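Local coordinates for HmuY protein (PDB 6R2H) that probably binds heme as a hemophore-like protein of the HmuY family, serving heme acquisition in Prevotella intermedia, at residues A[22-27]-A[187-192]. Residues are numbered along the deposited sequence; the frame is centred on the assembly and turned at random.
Sequences DLETGK and YKFIKK
Tyr-187 and Phe-189, two apart on strand 181-190 and so on the same side of it, turn their rings to Leu-23 and Glu-24 in the loop of a beta hairpin. The apolar part of the contact is carried by the faces of the two rings. Leu-23 lays CD2 over the Tyr-187 face, 4.0 Å from the ring centroid and 13° off the normal, displaced toward the CD2-CE2 side of the ring. Its CB meets the neighbouring ring instead, 3.8 Å from Phe-189 CD1, and the backbone of Leu-23 and Glu-24 passes above that same ring. Glu-24 adds a CH-pi contact of its own, with CB 4.1 Å from the Phe-189 centroid.

The loop, closed by a backbone bond from Asp-22 N to Lys-27 O, joins strands 17-21 and 28-32 of the four-stranded antiparallel sheet, whereas strand 181-190 belongs to the nine-stranded sheet, which the chain leaves as a loop at Lys-191; the contact thus ties the two sheets together. Ala-166 and Ile-168 of strand 165-174 extend the apolar surroundings of Leu-23 and Tyr-187.

Tyr-187 OH donates to Leu-23 O at 3.2 Å, tilted 22° from the carbonyl plane, with Gly-26 CA packed beside the hydroxyl. Inside the loop, Asp-22 OD1 accepts from Glu-24 N at 3.0 Å, an Asx turn that helps set the backbone facing Phe-189. At the exposed margin, Glu-24 runs extended from a CG anti to its backbone N (chi1 -172°), carrying its carboxylate past Phe-189. There OE2 lies alongside the CD-CE end of the bent Lys-191 chain, 3.3 Å from both carbons, and forms a long salt bridge to NZ at 3.6 Å.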
loop_
_atom_site.group_PDB
_atom_site.type_symbol
_atom_site.label_atom_id
_atom_site.label_comp_id
_atom_site.label_asym_id
_atom_site.label_seq_id
_atom_site.Cartn_x
_atom_site.Cartn_y
_atom_site.Cartn_z
ATOM N N ASP A 22 3.646 9.758 -6.950
ATOM C CA ASP A 22 2.950 10.955 -7.393
ATOM C C ASP A 22 2.134 10.590 -8.627
ATOM O O ASP A 22 2.695 10.358 -9.694
ATOM C CB ASP A 22 3.937 12.070 -7.738
ATOM C CG ASP A 22 3.273 13.355 -8.187
ATOM O OD1 ASP A 22 2.056 13.341 -8.465
ATOM O OD2 ASP A 22 3.984 14.383 -8.215
ATOM N N LEU A 23 0.807 10.546 -8.487
ATOM C CA LEU A 23 -0.013 10.007 -9.563
ATOM C C LEU A 23 -0.028 10.968 -10.753
ATOM O O LEU A 23 -0.145 10.536 -11.898
ATOM C CB LEU A 23 -1.414 9.672 -9.043
ATOM C CG LEU A 23 -1.525 8.336 -8.295
ATOM C CD1 LEU A 23 -2.935 8.105 -7.799
ATOM C CD2 LEU A 23 -1.068 7.141 -9.138
ATOM N N GLU A 24 0.142 12.266 -10.461
ATOM C CA GLU A 24 0.091 13.318 -11.465
ATOM C C GLU A 24 1.257 13.182 -12.446
ATOM O O GLU A 24 1.065 13.323 -13.643
ATOM C CB GLU A 24 0.055 14.685 -10.778
ATOM C CG GLU A 24 -0.199 15.850 -11.717
ATOM C CD GLU A 24 -0.325 17.184 -10.994
ATOM O OE1 GLU A 24 0.184 17.294 -9.855
ATOM O OE2 GLU A 24 -0.943 18.108 -11.560
ATOM N N THR A 25 2.455 12.872 -11.937
ATOM C CA THR A 25 3.677 12.875 -12.725
ATOM C C THR A 25 4.106 11.453 -13.081
ATOM O O THR A 25 4.921 11.261 -13.987
ATOM C CB THR A 25 4.810 13.585 -11.975
ATOM O OG1 THR A 25 5.223 12.796 -10.855
ATOM C CG2 THR A 25 4.434 14.986 -11.543
ATOM N N GLY A 26 3.571 10.464 -12.352
ATOM C CA GLY A 26 3.912 9.072 -12.591
ATOM C C GLY A 26 5.254 8.679 -11.980
ATOM O O GLY A 26 5.696 7.540 -12.152
ATOM N N LYS A 27 5.874 9.631 -11.261
ATOM C CA LYS A 27 7.174 9.441 -10.634
ATOM C C LYS A 27 6.978 8.800 -9.262
ATOM O O LYS A 27 5.903 8.920 -8.669
ATOM C CB LYS A 27 7.913 10.776 -10.470
ATOM C CG LYS A 27 8.501 11.394 -11.733
ATOM C CD LYS A 27 9.050 12.800 -11.515
ATOM C CE LYS A 27 10.537 12.923 -11.788
ATOM N NZ LYS A 27 11.239 13.694 -10.731
ATOM N N TYR A 187 -4.101 3.616 -14.587
ATOM C CA TYR A 187 -4.870 4.611 -13.863
ATOM C C TYR A 187 -5.198 5.836 -14.710
ATOM O O TYR A 187 -4.516 6.150 -15.680
ATOM C CB TYR A 187 -4.100 5.077 -12.630
ATOM C CG TYR A 187 -2.830 5.849 -12.885
ATOM C CD1 TYR A 187 -1.648 5.186 -13.170
ATOM C CD2 TYR A 187 -2.792 7.237 -12.780
ATOM C CE1 TYR A 187 -0.466 5.879 -13.358
ATOM C CE2 TYR A 187 -1.616 7.946 -12.966
ATOM C CZ TYR A 187 -0.448 7.261 -13.257
ATOM O OH TYR A 187 0.730 7.929 -13.451
ATOM N N LYS A 188 -6.244 6.540 -14.285
ATOM C CA LYS A 188 -6.567 7.830 -14.847
ATOM C C LYS A 188 -6.475 8.826 -13.706
ATOM O O LYS A 188 -6.981 8.565 -12.619
ATOM C CB LYS A 188 -7.984 7.832 -15.428
ATOM C CG LYS A 188 -8.219 6.894 -16.605
ATOM C CD LYS A 188 -9.613 7.056 -17.201
ATOM C CE LYS A 188 -9.922 6.060 -18.295
ATOM N NZ LYS A 188 -11.327 6.162 -18.751
ATOM N N PHE A 189 -5.827 9.962 -13.981
ATOM C CA PHE A 189 -5.705 11.027 -13.005
ATOM C C PHE A 189 -6.699 12.139 -13.336
ATOM O O PHE A 189 -6.841 12.519 -14.496
ATOM C CB PHE A 189 -4.260 11.514 -12.920
ATOM C CG PHE A 189 -4.011 12.471 -11.783
ATOM C CD1 PHE A 189 -3.993 12.015 -10.477
ATOM C CD2 PHE A 189 -3.812 13.825 -12.018
ATOM C CE1 PHE A 189 -3.771 12.897 -9.432
ATOM C CE2 PHE A 189 -3.614 14.707 -10.970
ATOM C CZ PHE A 189 -3.561 14.235 -9.681
ATOM N N ILE A 190 -7.390 12.638 -12.301
ATOM C CA ILE A 190 -8.429 13.640 -12.456
ATOM C C ILE A 190 -8.036 14.867 -11.643
ATOM O O ILE A 190 -8.257 14.915 -10.429
ATOM C CB ILE A 190 -9.797 13.077 -12.029
ATOM C CG1 ILE A 190 -10.081 11.742 -12.730
ATOM C CG2 ILE A 190 -10.907 14.111 -12.242
ATOM C CD1 ILE A 190 -11.424 11.130 -12.410
ATOM N N LYS A 191 -7.451 15.857 -12.333
ATOM C CA LYS A 191 -6.921 17.033 -11.670
ATOM C C LYS A 191 -8.067 17.957 -11.276
ATOM O O LYS A 191 -8.963 18.198 -12.081
ATOM C CB LYS A 191 -5.927 17.752 -12.582
ATOM C CG LYS A 191 -5.402 19.046 -11.984
ATOM C CD LYS A 191 -3.930 19.313 -12.215
ATOM C CE LYS A 191 -3.379 20.291 -11.196
ATOM N NZ LYS A 191 -2.499 21.303 -11.824
ATOM N N LYS A 192 -8.022 18.462 -10.034
ATOM C CA LYS A 192 -9.013 19.406 -9.537
ATOM C C LYS A 192 -9.169 20.540 -10.547
ATOM O O LYS A 192 -8.167 21.119 -10.951
ATOM C CB LYS A 192 -8.548 19.945 -8.184
ATOM C CG LYS A 192 -9.644 20.513 -7.294
ATOM C CD LYS A 192 -9.577 22.005 -7.175
ATOM C CE LYS A 192 -8.340 22.473 -6.443
ATOM N NZ LYS A 192 -8.159 23.937 -6.606
#